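Local atomic coordinates of SusD superfamily protein (Bacteroides fragilis, PDB entry 3L22), a protein that probably binds a glycan at the outer membrane as a SusD-like lipoprotein, handing nutrients to a partner transporter as its relatives do. Residues N26-A31 against N93-F98; Y70-G75 against E413-G418; E269-G274 against D307-F312; S283-K288 against I381-R386. One frame throughout, in Å; residues are numbered along the deposited sequence.

Contact 1 of 4, residues N26-A31 against N93-F98; sequences NGLYAA and NKVNTF
Leu28 lies against the backbone at Lys94 and Val95 and against the side chains of Lys94, Val95 and Phe98, and the apolar heart of this helix-helix contact is built round its two methyl groups. The segments run almost antiparallel, 167° between their directions and 9.8 Å between their axes. A chi1 of -52° sets Leu28 CG opposite the carbonyl carbon and beside the backbone N. Leu28 CD1 sits over one face of the Phe98 ring, 4.2 Å from the centroid and 26° off the normal, a CH-pi contact. Leu28 CD1 also meets Val95 CG2 at 3.9 Å. Leu28 CD2 settles on the backbone of the other helix, 3.6 Å from Lys94 C. Leu28 crosses both Val95 and Phe98 at about a right angle.

The other side is looser. Ala31 CB meets only the aliphatic part of Lys94, with 3.9 Å to Lys94 CD, and the lysine chain then bends at its last torsion on the exposed flank. On the buried side the packing continues into helix 113-131, whose Ala120 touches both Leu28 and Phe98. Tyr29 and Asn26, which take no part in the contact, hydrogen-bond to Glu119 and His197 respectively, the zinc ligands of a site seen in this structure. An antiparallel helix pair of this kind is typical of the TPR-like helical scaffold of the SusD family.

Contact 2 of 4, residues Y70-G75 against E413-G418; sequences YNMNVG and ETINVG
Ile415 reaches from the strand of a beta hairpin to the end of a helix, where Tyr70, Asn71 and Met72 form the turn. The hairpin pairs strands 406-409 and 414-417 antiparallel, and the helix end is a Schellman motif: Met72, the first residue to leave helical geometry, has positive phi and two bonds lead back into the last turn. The contact thus joins the C-terminal end of helix 67-70, early in the chain, to a late hairpin of the SusD fold.

From Ile415 CB, which is directed at the turn, two branches leave. The shorter one, Ile415 CG2, meets Met72 CG at 3.7 Å. The longer one starts at CG1, held anti to the carbonyl carbon (chi1 -64°), and stretches out to CD1, which ends among three groups of the helix terminus. Ile415 CD1 lies 3.7 Å from Asn71 OD1. Tyr70 O is 3.8 Å from the same Ile415 CD1, which also approaches Tyr70 CE2 obliquely at 4.0 Å. These oxygens are merely touched by the methyl group; Tyr70 O is hydrogen-bonded by Lys408 of the partner strand, whose ammonium also makes a cation-pi contact with the Tyr70 ring.

Two residues along the strand, Val417 points to the same side and carries on the apolar surface. The selenomethionine at position 72 directs its CB at the strand, and CB and CG do the touching; bends at chi2 and chi3 (-61° and -72°) carry the chain on from there, and the side chain also touches Phe406 and Lys408. Val417 CG2 rests 3.9 Å from Met72 CB.

Contact 3 of 4, residues E269-G274 against D307-F312; sequences EYYYDG and DLLMKF. With EDO (1,2-ethanediol), chain Y.
A loop-to-helix-end contact, apolar with one bridging water, brings Tyr271, Tyr272 and Gly274 against Leu308, Leu309 and Phe312, beside the short strand 277-279. Segment 269-274 runs off the end of helix 267-271, and segment 307-312 is an irregular loop between helix 297-302 and strand 322-326.

Tyr271 and Leu309 run alongside each other in one direction. Tyr271 CE1 comes within 3.9 Å of Leu309 CD2, the ring being set beside the leucine by a chi1 of -67°. Tyr271 CB is directed at the loop and lies against its backbone, 3.5 Å from Phe312 O. The backbones are linked by a water that donates to Tyr271 O at 2.7 Å and accepts from Leu309 N at 2.9 Å; the same water sits at the edge of the Tyr271 ring, in its plane.

Leu308 packs on the backbone of the turn. Leu308 CD2 comes 3.4 Å from Tyr272 O, while Leu308 CD1 meets Gly274 CA at 3.8 Å. Gly274 has positive phi (76°).

Helix 44-52 adds to the cover of Tyr271 through Leu47 and Asp50. Strand 277-279 meets both leucines: Leu278 touches Leu308 and Ile279 touches Leu309. The whole is a helix end followed by a positive-phi glycine and covered by a loop, beside the two-stranded antiparallel sheet 56-58/277-279 of this SusD-family protein.

Contact 4 of 4, residues S283-K288 against I381-R386; sequences SGIMSK and IYNEKR. With EDO (1,2-ethanediol), chain B.
Ile285 and Arg386 pass antiparallel, the aliphatic base of one side chain lying along the other. Ile285 CG1 touches Arg386 CB at 3.7 Å. The arginine then bends at chi3 (71°), bringing its guanidinium back over the start of segment 283-288, where Ile285 CA sits over one of its faces. Asn383, a turn earlier on the helix, is crossed at a slant by the isoleucine, and Ile285 CD1 meets Asn383 O at 3.5 Å.

Lys288 comes across both Asn383 and Arg386 at about a right angle. Lys288 CE lies 3.7 Å from Arg386 NH1, and the ammonium is linked by separate waters to that nitrogen and to Asn383 ND2. The like charges of Lys288 NZ and Arg386 NH1 are 4.1 Å apart, a closeness these waters probably ease. Another water, in the guanidinium plane at its edge, joins Arg386 NH2 to Ser283 O, lying 2.7 Å from Ser283 O.

Asp55 forms a salt bridge with Arg386 NH2 and also accepts from Ile285 N, gripping both segments at once. The 3-10 segment 285-287 thus packs on helix 374-388, in the SusD-family region of the chain, with Asp55 bridging the two.

From the N terminus, contact 1 comes first, closing a loop between helix 18-33 and helix 79-103. Contact 2 opens inside that loop, at residues 70-75, and closes only at 413-418, so the two cross; its span of 337 intervening residues ties the N-terminal helices to the late hairpin. Contacts 3 and 4 are both nested within it and cross each other. Contact 3 ties the end of helix 267-271 to the loop before strand 322-326; contact 4 ties the loop after strand 277-279 to helix 374-388. These two also touch, Leu309 CD1 to Met286 CE at 4.2 Å. Contact 1 stands apart, its centre about 36 Å from that of contact 4, on the opposite side of the chain's centre.

Contact 1 of 4, residues N26-A31 against N93-F98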
loop_
_atom_site.group_PDB
_atom_site.type_symbol
_atom_site.label_atom_id
_atom_site.label_comp_id
_atom_site.label_asym_id
_atom_site.label_seq_id
_atom_site.Cartn_x
_atom_site.Cartn_y
_atom_site.Cartn_z
ATOM N N ASN A 26 -0.059 3.322 -19.877
ATOM C CA ASN A 26 0.330 4.375 -18.919
ATOM C C ASN A 26 -0.847 5.043 -18.246
ATOM O O ASN A 26 -0.737 5.431 -17.102
ATOM C CB ASN A 26 1.297 5.386 -19.533
ATOM C CG ASN A 26 2.693 4.767 -19.729
ATOM O OD1 ASN A 26 3.253 4.104 -18.810
ATOM N ND2 ASN A 26 3.252 4.945 -20.925
ATOM N N GLY A 27 -1.973 5.133 -18.932
ATOM C CA GLY A 27 -3.205 5.636 -18.297
ATOM C C GLY A 27 -3.693 4.734 -17.159
ATOM O O GLY A 27 -4.341 5.220 -16.239
ATOM N N LEU A 28 -3.398 3.433 -17.214
ATOM C CA LEU A 28 -3.761 2.528 -16.103
ATOM C C LEU A 28 -2.990 2.880 -14.847
ATOM O O LEU A 28 -3.564 2.986 -13.749
ATOM C CB LEU A 28 -3.544 1.043 -16.489
ATOM C CG LEU A 28 -4.211 0.580 -17.802
ATOM C CD1 LEU A 28 -3.975 -0.939 -18.050
ATOM C CD2 LEU A 28 -5.719 0.900 -17.787
ATOM N N TYR A 29 -1.696 3.134 -15.011
ATOM C CA TYR A 29 -0.864 3.542 -13.890
ATOM C C TYR A 29 -1.297 4.922 -13.370
ATOM O O TYR A 29 -1.280 5.148 -12.160
ATOM C CB TYR A 29 0.627 3.574 -14.279
ATOM C CG TYR A 29 1.225 2.223 -14.497
ATOM C CD1 TYR A 29 1.538 1.404 -13.438
ATOM C CD2 TYR A 29 1.453 1.736 -15.793
ATOM C CE1 TYR A 29 2.081 0.128 -13.648
ATOM C CE2 TYR A 29 1.997 0.484 -16.003
ATOM C CZ TYR A 29 2.300 -0.323 -14.922
ATOM O OH TYR A 29 2.861 -1.574 -15.144
ATOM N N ALA A 30 -1.700 5.823 -14.263
ATOM C CA ALA A 30 -2.192 7.148 -13.834
ATOM C C ALA A 30 -3.490 6.956 -13.070
ATOM O O ALA A 30 -3.696 7.621 -12.062
ATOM C CB ALA A 30 -2.366 8.189 -15.030
ATOM N N ALA A 31 -4.334 6.033 -13.524
ATOM C CA ALA A 31 -5.668 5.871 -12.927
ATOM C C ALA A 31 -5.617 5.398 -11.483
ATOM O O ALA A 31 -6.521 5.696 -10.712
ATOM C CB ALA A 31 -6.533 4.926 -13.761
ATOM N N ASN A 93 -12.110 -0.795 -14.342
ATOM C CA ASN A 93 -12.819 -0.858 -15.617
ATOM C C ASN A 93 -11.906 -0.472 -16.784
ATOM O O ASN A 93 -12.010 -1.052 -17.853
ATOM C CB ASN A 93 -14.099 -0.004 -15.635
ATOM C CG ASN A 93 -14.961 -0.282 -16.881
ATOM O OD1 ASN A 93 -15.371 -1.430 -17.137
ATOM N ND2 ASN A 93 -15.213 0.763 -17.681
ATOM N N LYS A 94 -11.008 0.492 -16.561
ATOM C CA LYS A 94 -9.973 0.815 -17.545
ATOM C C LYS A 94 -9.088 -0.373 -17.869
ATOM O O LYS A 94 -8.781 -0.592 -19.043
ATOM C CB LYS A 94 -9.116 2.003 -17.100
ATOM C CG LYS A 94 -9.853 3.334 -17.247
ATOM C CD LYS A 94 -9.061 4.523 -16.640
ATOM C CE LYS A 94 -9.772 5.841 -16.898
ATOM N NZ LYS A 94 -9.488 6.189 -18.330
ATOM N N VAL A 95 -8.703 -1.151 -16.859
ATOM C CA VAL A 95 -7.925 -2.375 -17.118
ATOM C C VAL A 95 -8.772 -3.406 -17.901
ATOM O O VAL A 95 -8.329 -3.948 -18.885
ATOM C CB VAL A 95 -7.367 -3.023 -15.825
ATOM C CG1 VAL A 95 -6.831 -4.479 -16.121
ATOM C CG2 VAL A 95 -6.294 -2.129 -15.170
ATOM N N ASN A 96 -10.011 -3.621 -17.487
ATOM C CA ASN A 96 -10.895 -4.599 -18.143
ATOM C C ASN A 96 -11.039 -4.240 -19.646
ATOM O O ASN A 96 -10.927 -5.115 -20.516
ATOM C CB ASN A 96 -12.282 -4.615 -17.491
ATOM C CG ASN A 96 -12.250 -5.042 -16.008
ATOM O OD1 ASN A 96 -11.248 -5.542 -15.544
ATOM N ND2 ASN A 96 -13.352 -4.816 -15.269
ATOM N N THR A 97 -11.250 -2.952 -19.916
ATOM C CA THR A 97 -11.367 -2.427 -21.279
ATOM C C THR A 97 -10.074 -2.513 -22.064
ATOM O O THR A 97 -10.085 -2.971 -23.197
ATOM C CB THR A 97 -11.880 -0.996 -21.258
ATOM O OG1 THR A 97 -13.042 -1.000 -20.436
ATOM C CG2 THR A 97 -12.226 -0.495 -22.694
ATOM N N PHE A 98 -8.970 -2.120 -21.448
ATOM C CA PHE A 98 -7.659 -2.282 -22.053
ATOM C C PHE A 98 -7.430 -3.732 -22.474
ATOM O O PHE A 98 -7.044 -3.961 -23.615
ATOM C CB PHE A 98 -6.549 -1.845 -21.095
ATOM C CG PHE A 98 -5.144 -2.086 -21.605
ATOM C CD1 PHE A 98 -4.528 -1.168 -22.431
ATOM C CD2 PHE A 98 -4.415 -3.183 -21.184
ATOM C CE1 PHE A 98 -3.235 -1.365 -22.888
ATOM C CE2 PHE A 98 -3.113 -3.390 -21.617
ATOM C CZ PHE A 98 -2.521 -2.485 -22.473
#

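Contact 2 of 4, residues Y70-G75 against E413-G418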
loop_
_atom_site.group_PDB
_atom_site.type_symbol
_atom_site.label_atom_id
_atom_site.label_comp_id
_atom_site.label_asym_id
_atom_site.label_seq_id
_atom_site.Cartn_x
_atom_site.Cartn_y
_atom_site.Cartn_z
ATOM N N TYR A 70 -9.082 8.716 10.445
ATOM C CA TYR A 70 -8.217 8.585 11.620
ATOM C C TYR A 70 -9.000 8.129 12.854
ATOM O O TYR A 70 -8.559 7.262 13.605
ATOM C CB TYR A 70 -7.481 9.891 11.957
ATOM C CG TYR A 70 -6.650 9.704 13.239
ATOM C CD1 TYR A 70 -5.454 8.967 13.217
ATOM C CD2 TYR A 70 -7.075 10.224 14.465
ATOM C CE1 TYR A 70 -4.722 8.733 14.388
ATOM C CE2 TYR A 70 -6.340 10.009 15.644
ATOM C CZ TYR A 70 -5.172 9.259 15.600
ATOM O OH TYR A 70 -4.454 9.043 16.752
ATOM N N ASN A 71 -10.166 8.739 13.031
ATOM C CA ASN A 71 -11.052 8.447 14.153
ATOM C C ASN A 71 -11.878 7.182 13.991
ATOM O O ASN A 71 -12.704 6.869 14.850
ATOM C CB ASN A 71 -11.972 9.639 14.380
ATOM C CG ASN A 71 -11.275 10.801 15.025
ATOM O OD1 ASN A 71 -10.264 10.648 15.722
ATOM N ND2 ASN A 71 -11.854 11.991 14.849
HETATM N N MSE A 72 -11.657 6.436 12.917
HETATM C CA MSE A 72 -12.342 5.149 12.719
HETATM C C MSE A 72 -13.854 5.380 12.725
HETATM O O MSE A 72 -14.610 4.676 13.386
HETATM C CB MSE A 72 -11.932 4.103 13.767
HETATM C CG MSE A 72 -10.458 3.929 13.918
HETATM SE SE MSE A 72 -9.545 3.327 12.304
HETATM C CE MSE A 72 -10.184 1.491 12.257
ATOM N N ASN A 73 -14.274 6.369 11.939
ATOM C CA ASN A 73 -15.643 6.819 11.956
ATOM C C ASN A 73 -16.194 7.029 10.546
ATOM O O ASN A 73 -17.083 7.826 10.368
ATOM C CB ASN A 73 -15.744 8.115 12.766
ATOM C CG ASN A 73 -17.172 8.455 13.160
ATOM O OD1 ASN A 73 -17.922 7.586 13.583
ATOM N ND2 ASN A 73 -17.552 9.721 13.015
ATOM N N VAL A 74 -15.691 6.294 9.564
ATOM C CA VAL A 74 -16.079 6.523 8.173
ATOM C C VAL A 74 -17.436 5.878 7.903
ATOM O O VAL A 74 -17.657 4.696 8.261
ATOM C CB VAL A 74 -15.030 6.000 7.167
ATOM C CG1 VAL A 74 -15.620 5.993 5.767
ATOM C CG2 VAL A 74 -13.767 6.875 7.242
ATOM N N GLY A 75 -18.338 6.680 7.318
ATOM C CA GLY A 75 -19.701 6.273 6.979
ATOM C C GLY A 75 -19.920 6.186 5.475
ATOM O O GLY A 75 -18.981 6.323 4.686
ATOM N N GLU A 413 -8.846 11.028 24.849
ATOM C CA GLU A 413 -9.690 9.950 24.399
ATOM C C GLU A 413 -8.810 8.833 23.832
ATOM O O GLU A 413 -7.693 9.097 23.366
ATOM C CB GLU A 413 -10.673 10.443 23.369
ATOM C CG GLU A 413 -11.476 9.344 22.726
ATOM N N THR A 414 -9.286 7.597 23.928
ATOM C CA THR A 414 -8.622 6.460 23.304
ATOM C C THR A 414 -9.548 5.819 22.284
ATOM O O THR A 414 -10.683 5.512 22.600
ATOM C CB THR A 414 -8.189 5.431 24.373
ATOM O OG1 THR A 414 -7.148 6.009 25.130
ATOM C CG2 THR A 414 -7.671 4.103 23.761
ATOM N N ILE A 415 -9.045 5.655 21.067
ATOM C CA ILE A 415 -9.666 4.891 20.029
ATOM C C ILE A 415 -9.280 3.434 20.212
ATOM O O ILE A 415 -8.104 3.113 20.378
ATOM C CB ILE A 415 -9.225 5.408 18.647
ATOM C CG1 ILE A 415 -9.727 6.848 18.462
ATOM C CG2 ILE A 415 -9.785 4.539 17.497
ATOM C CD1 ILE A 415 -8.964 7.622 17.394
ATOM N N ASN A 416 -10.276 2.556 20.252
ATOM C CA ASN A 416 -10.050 1.123 20.448
ATOM C C ASN A 416 -11.116 0.363 19.682
ATOM O O ASN A 416 -12.250 0.181 20.170
ATOM C CB ASN A 416 -10.060 0.765 21.958
ATOM C CG ASN A 416 -9.634 -0.697 22.230
ATOM O OD1 ASN A 416 -9.473 -1.482 21.320
ATOM N ND2 ASN A 416 -9.470 -1.041 23.486
ATOM N N VAL A 417 -10.767 -0.048 18.468
ATOM C CA VAL A 417 -11.725 -0.651 17.547
ATOM C C VAL A 417 -11.186 -2.000 17.116
ATOM O O VAL A 417 -10.044 -2.116 16.639
ATOM C CB VAL A 417 -11.984 0.268 16.324
ATOM C CG1 VAL A 417 -13.082 -0.339 15.386
ATOM C CG2 VAL A 417 -12.411 1.647 16.796
ATOM N N GLY A 418 -11.999 -3.026 17.308
ATOM C CA GLY A 418 -11.612 -4.405 17.006
ATOM C C GLY A 418 -12.495 -5.059 15.969
ATOM O O GLY A 418 -13.496 -4.481 15.551
#

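Contact 3 of 4, residues E269-G274 against D307-F312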
loop_
_atom_site.group_PDB
_atom_site.type_symbol
_atom_site.label_atom_id
_atom_site.label_comp_id
_atom_site.label_asym_id
_atom_site.label_seq_id
_atom_site.Cartn_x
_atom_site.Cartn_y
_atom_site.Cartn_z
ATOM N N GLU A 269 1.218 17.742 1.284
ATOM C CA GLU A 269 0.252 18.671 1.840
ATOM C C GLU A 269 -0.303 18.211 3.198
ATOM O O GLU A 269 -0.727 19.048 3.995
ATOM C CB GLU A 269 -0.889 18.908 0.858
ATOM C CG GLU A 269 -0.470 19.827 -0.266
ATOM C CD GLU A 269 -1.518 19.902 -1.332
ATOM O OE1 GLU A 269 -1.729 18.897 -2.049
ATOM O OE2 GLU A 269 -2.178 20.951 -1.387
ATOM N N TYR A 270 -0.244 16.914 3.467
ATOM C CA TYR A 270 -0.734 16.364 4.738
ATOM C C TYR A 270 0.285 16.419 5.886
ATOM O O TYR A 270 -0.104 16.339 7.051
ATOM C CB TYR A 270 -1.284 14.922 4.502
ATOM C CG TYR A 270 -2.712 14.941 4.061
ATOM C CD1 TYR A 270 -3.057 15.478 2.842
ATOM C CD2 TYR A 270 -3.725 14.440 4.854
ATOM C CE1 TYR A 270 -4.353 15.525 2.422
ATOM C CE2 TYR A 270 -5.045 14.479 4.426
ATOM C CZ TYR A 270 -5.329 15.019 3.207
ATOM O OH TYR A 270 -6.590 15.099 2.757
ATOM N N TYR A 271 1.576 16.559 5.561
ATOM C CA TYR A 271 2.659 16.484 6.536
ATOM C C TYR A 271 3.459 17.778 6.718
ATOM O O TYR A 271 4.000 17.991 7.794
ATOM C CB TYR A 271 3.658 15.382 6.140
ATOM C CG TYR A 271 3.068 13.979 6.219
ATOM C CD1 TYR A 271 2.822 13.391 7.440
ATOM C CD2 TYR A 271 2.810 13.238 5.069
ATOM C CE1 TYR A 271 2.305 12.122 7.535
ATOM C CE2 TYR A 271 2.290 11.946 5.137
ATOM C CZ TYR A 271 2.017 11.410 6.381
ATOM O OH TYR A 271 1.488 10.161 6.482
ATOM N N TYR A 272 3.515 18.640 5.706
ATOM C CA TYR A 272 4.520 19.689 5.675
ATOM C C TYR A 272 4.371 20.810 6.675
ATOM O O TYR A 272 5.355 21.464 6.944
ATOM C CB TYR A 272 4.664 20.343 4.277
ATOM C CG TYR A 272 3.721 21.470 3.952
ATOM C CD1 TYR A 272 2.356 21.254 3.902
ATOM C CD2 TYR A 272 4.196 22.787 3.680
ATOM C CE1 TYR A 272 1.475 22.265 3.597
ATOM C CE2 TYR A 272 3.290 23.840 3.371
ATOM C CZ TYR A 272 1.932 23.539 3.325
ATOM O OH TYR A 272 0.956 24.448 3.016
ATOM N N ASP A 273 3.170 21.094 7.161
ATOM C CA ASP A 273 2.984 22.282 7.996
ATOM C C ASP A 273 2.482 22.027 9.414
ATOM O O ASP A 273 2.215 22.970 10.135
ATOM C CB ASP A 273 2.102 23.315 7.269
ATOM C CG ASP A 273 0.668 22.900 7.147
ATOM O OD1 ASP A 273 0.281 21.786 7.614
ATOM O OD2 ASP A 273 -0.097 23.738 6.600
ATOM N N GLY A 274 2.309 20.772 9.805
ATOM C CA GLY A 274 1.831 20.460 11.153
ATOM C C GLY A 274 0.347 20.669 11.403
ATOM O O GLY A 274 -0.113 20.430 12.509
ATOM N N ASP A 307 7.042 17.568 16.029
ATOM C CA ASP A 307 6.470 16.285 15.637
ATOM C C ASP A 307 5.977 16.211 14.160
ATOM O O ASP A 307 5.128 15.386 13.839
ATOM C CB ASP A 307 5.334 15.837 16.589
ATOM C CG ASP A 307 5.786 15.641 18.026
ATOM O OD1 ASP A 307 7.002 15.634 18.272
ATOM O OD2 ASP A 307 4.893 15.448 18.893
ATOM N N LEU A 308 6.491 17.060 13.286
ATOM C CA LEU A 308 6.238 16.892 11.873
ATOM C C LEU A 308 7.019 15.674 11.350
ATOM O O LEU A 308 8.186 15.518 11.687
ATOM C CB LEU A 308 6.670 18.143 11.093
ATOM C CG LEU A 308 5.643 19.282 11.034
ATOM C CD1 LEU A 308 5.340 19.839 12.407
ATOM C CD2 LEU A 308 6.188 20.381 10.073
ATOM N N LEU A 309 6.391 14.832 10.533
ATOM C CA LEU A 309 7.089 13.784 9.828
ATOM C C LEU A 309 7.752 14.369 8.557
ATOM O O LEU A 309 7.043 14.836 7.675
ATOM C CB LEU A 309 6.120 12.656 9.470
ATOM C CG LEU A 309 6.744 11.395 8.886
ATOM C CD1 LEU A 309 7.769 10.715 9.813
ATOM C CD2 LEU A 309 5.642 10.398 8.435
HETATM N N MSE A 310 9.079 14.264 8.431
HETATM C CA MSE A 310 9.812 14.974 7.361
HETATM C C MSE A 310 10.097 14.126 6.131
HETATM O O MSE A 310 10.994 14.446 5.348
HETATM C CB MSE A 310 11.115 15.564 7.901
HETATM C CG MSE A 310 10.925 16.364 9.205
HETATM SE SE MSE A 310 9.880 17.962 8.898
HETATM C CE MSE A 310 11.179 18.967 7.810
ATOM N N LYS A 311 9.321 13.069 5.892
ATOM C CA LYS A 311 9.489 12.335 4.624
ATOM C C LYS A 311 8.993 13.130 3.408
ATOM O O LYS A 311 9.722 13.340 2.444
ATOM C CB LYS A 311 8.810 10.968 4.643
ATOM C CG LYS A 311 9.561 9.924 5.491
ATOM C CD LYS A 311 8.864 8.578 5.583
ATOM C CE LYS A 311 9.670 7.590 6.465
ATOM N NZ LYS A 311 9.139 6.185 6.356
ATOM N N PHE A 312 7.732 13.537 3.446
ATOM C CA PHE A 312 7.081 14.191 2.321
ATOM C C PHE A 312 6.748 15.601 2.720
ATOM O O PHE A 312 5.694 15.832 3.320
ATOM C CB PHE A 312 5.794 13.434 1.973
ATOM C CG PHE A 312 6.032 11.989 1.661
ATOM C CD1 PHE A 312 6.520 11.617 0.415
ATOM C CD2 PHE A 312 5.754 11.003 2.594
ATOM C CE1 PHE A 312 6.750 10.274 0.099
ATOM C CE2 PHE A 312 5.990 9.675 2.304
ATOM C CZ PHE A 312 6.503 9.304 1.053
HETATM C C1 EDO Y . 14.467 13.679 4.727
HETATM O O1 EDO Y . 15.185 14.564 5.635
HETATM C C2 EDO Y . 14.229 14.173 3.287
HETATM O O2 EDO Y . 12.856 13.963 2.874
HETATM O O HOH W 1 3.860 16.090 9.698
#

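Contact 4 of 4, residues S283-K288 against I381-R386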
loop_
_atom_site.group_PDB
_atom_site.type_symbol
_atom_site.label_atom_id
_atom_site.label_comp_id
_atom_site.label_asym_id
_atom_site.label_seq_id
_atom_site.Cartn_x
_atom_site.Cartn_y
_atom_site.Cartn_z
ATOM N N SER A 283 2.176 7.842 21.972
ATOM C CA SER A 283 1.786 6.442 22.042
ATOM C C SER A 283 2.143 5.567 20.850
ATOM O O SER A 283 1.915 4.356 20.918
ATOM C CB SER A 283 0.249 6.373 22.179
ATOM O OG SER A 283 -0.192 7.035 23.347
ATOM N N GLY A 284 2.619 6.146 19.743
ATOM C CA GLY A 284 2.943 5.386 18.542
ATOM C C GLY A 284 4.378 4.875 18.577
ATOM O O GLY A 284 5.036 4.953 19.595
ATOM N N ILE A 285 4.857 4.379 17.446
ATOM C CA ILE A 285 6.163 3.750 17.352
ATOM C C ILE A 285 7.287 4.648 17.861
ATOM O O ILE A 285 8.191 4.191 18.571
ATOM C CB ILE A 285 6.461 3.231 15.913
ATOM C CG1 ILE A 285 7.757 2.376 15.880
ATOM C CG2 ILE A 285 6.558 4.362 14.883
ATOM C CD1 ILE A 285 7.757 1.196 16.862
HETATM N N MSE A 286 7.228 5.929 17.536
HETATM C CA MSE A 286 8.295 6.835 17.942
HETATM C C MSE A 286 8.170 7.289 19.387
HETATM O O MSE A 286 8.990 8.070 19.802
HETATM C CB MSE A 286 8.404 8.029 16.977
HETATM C CG MSE A 286 8.830 7.616 15.601
HETATM SE SE MSE A 286 9.481 9.209 14.662
HETATM C CE MSE A 286 9.766 8.649 12.863
ATOM N N SER A 287 7.162 6.819 20.135
ATOM C CA SER A 287 7.144 6.959 21.581
ATOM C C SER A 287 7.939 5.873 22.266
ATOM O O SER A 287 8.116 5.954 23.459
ATOM C CB SER A 287 5.712 6.877 22.125
ATOM O OG SER A 287 5.197 5.557 22.126
ATOM N N LYS A 288 8.346 4.823 21.559
ATOM C CA LYS A 288 9.034 3.729 22.201
ATOM C C LYS A 288 10.557 3.965 22.186
ATOM O O LYS A 288 11.096 4.307 21.137
ATOM C CB LYS A 288 8.732 2.416 21.484
ATOM C CG LYS A 288 7.236 2.040 21.492
ATOM C CD LYS A 288 7.041 0.748 20.748
ATOM C CE LYS A 288 5.577 0.454 20.408
ATOM N NZ LYS A 288 5.003 -0.413 21.404
ATOM N N ILE A 381 9.987 -7.350 15.018
ATOM C CA ILE A 381 9.747 -7.229 13.574
ATOM C C ILE A 381 8.595 -6.253 13.299
ATOM O O ILE A 381 8.740 -5.354 12.451
ATOM C CB ILE A 381 9.470 -8.610 12.919
ATOM C CG1 ILE A 381 10.731 -9.497 13.005
ATOM C CG2 ILE A 381 8.976 -8.417 11.438
ATOM C CD1 ILE A 381 10.489 -11.009 12.814
ATOM N N TYR A 382 7.489 -6.381 14.052
ATOM C CA TYR A 382 6.366 -5.451 13.886
ATOM C C TYR A 382 6.761 -3.993 14.138
ATOM O O TYR A 382 6.384 -3.116 13.371
ATOM C CB TYR A 382 5.189 -5.796 14.789
ATOM C CG TYR A 382 4.637 -7.207 14.660
ATOM C CD1 TYR A 382 4.775 -7.949 13.498
ATOM C CD2 TYR A 382 3.973 -7.802 15.729
ATOM C CE1 TYR A 382 4.273 -9.272 13.409
ATOM C CE2 TYR A 382 3.432 -9.133 15.633
ATOM C CZ TYR A 382 3.617 -9.836 14.475
ATOM O OH TYR A 382 3.133 -11.113 14.369
ATOM N N ASN A 383 7.545 -3.767 15.206
ATOM C CA ASN A 383 7.998 -2.431 15.544
ATOM C C ASN A 383 8.969 -1.856 14.508
ATOM O O ASN A 383 8.859 -0.698 14.161
ATOM C CB ASN A 383 8.652 -2.400 16.924
ATOM C CG ASN A 383 7.641 -2.454 18.050
ATOM O OD1 ASN A 383 6.490 -2.038 17.890
ATOM N ND2 ASN A 383 8.066 -2.970 19.193
ATOM N N GLU A 384 9.890 -2.669 14.014
ATOM C CA GLU A 384 10.793 -2.215 12.957
ATOM C C GLU A 384 10.031 -1.777 11.698
ATOM O O GLU A 384 10.340 -0.756 11.084
ATOM C CB GLU A 384 11.823 -3.297 12.615
ATOM C CG GLU A 384 13.115 -2.740 11.974
ATOM C CD GLU A 384 13.987 -1.933 12.944
ATOM O OE1 GLU A 384 14.049 -2.254 14.164
ATOM O OE2 GLU A 384 14.662 -1.006 12.463
ATOM N N LYS A 385 9.021 -2.552 11.341
ATOM C CA LYS A 385 8.160 -2.263 10.199
ATOM C C LYS A 385 7.392 -0.939 10.439
ATOM O O LYS A 385 7.272 -0.122 9.546
ATOM C CB LYS A 385 7.204 -3.443 9.998
ATOM C CG LYS A 385 6.292 -3.367 8.774
ATOM C CD LYS A 385 6.929 -3.966 7.554
ATOM C CE LYS A 385 5.958 -4.025 6.352
ATOM N NZ LYS A 385 4.887 -5.012 6.615
ATOM N N ARG A 386 6.945 -0.702 11.672
ATOM C CA ARG A 386 6.249 0.536 12.022
ATOM C C ARG A 386 7.136 1.776 11.827
ATOM O O ARG A 386 6.684 2.807 11.270
ATOM C CB ARG A 386 5.729 0.449 13.465
ATOM C CG ARG A 386 4.562 -0.504 13.628
ATOM C CD ARG A 386 4.178 -0.697 15.087
ATOM N NE ARG A 386 3.553 0.504 15.625
ATOM C CZ ARG A 386 3.065 0.622 16.854
ATOM N NH1 ARG A 386 3.142 -0.384 17.731
ATOM N NH2 ARG A 386 2.523 1.769 17.231
HETATM C C1 EDO B . 2.864 -5.743 4.206
HETATM O O1 EDO B . 3.991 -4.894 4.173
HETATM C C2 EDO B . 1.531 -4.978 4.175
HETATM O O2 EDO B . 0.527 -6.021 4.385
HETATM O O HOH W 2 0.990 2.078 19.812
HETATM O O HOH W 3 2.333 -0.262 20.524
HETATM O O HOH W 4 6.479 -2.751 21.810
#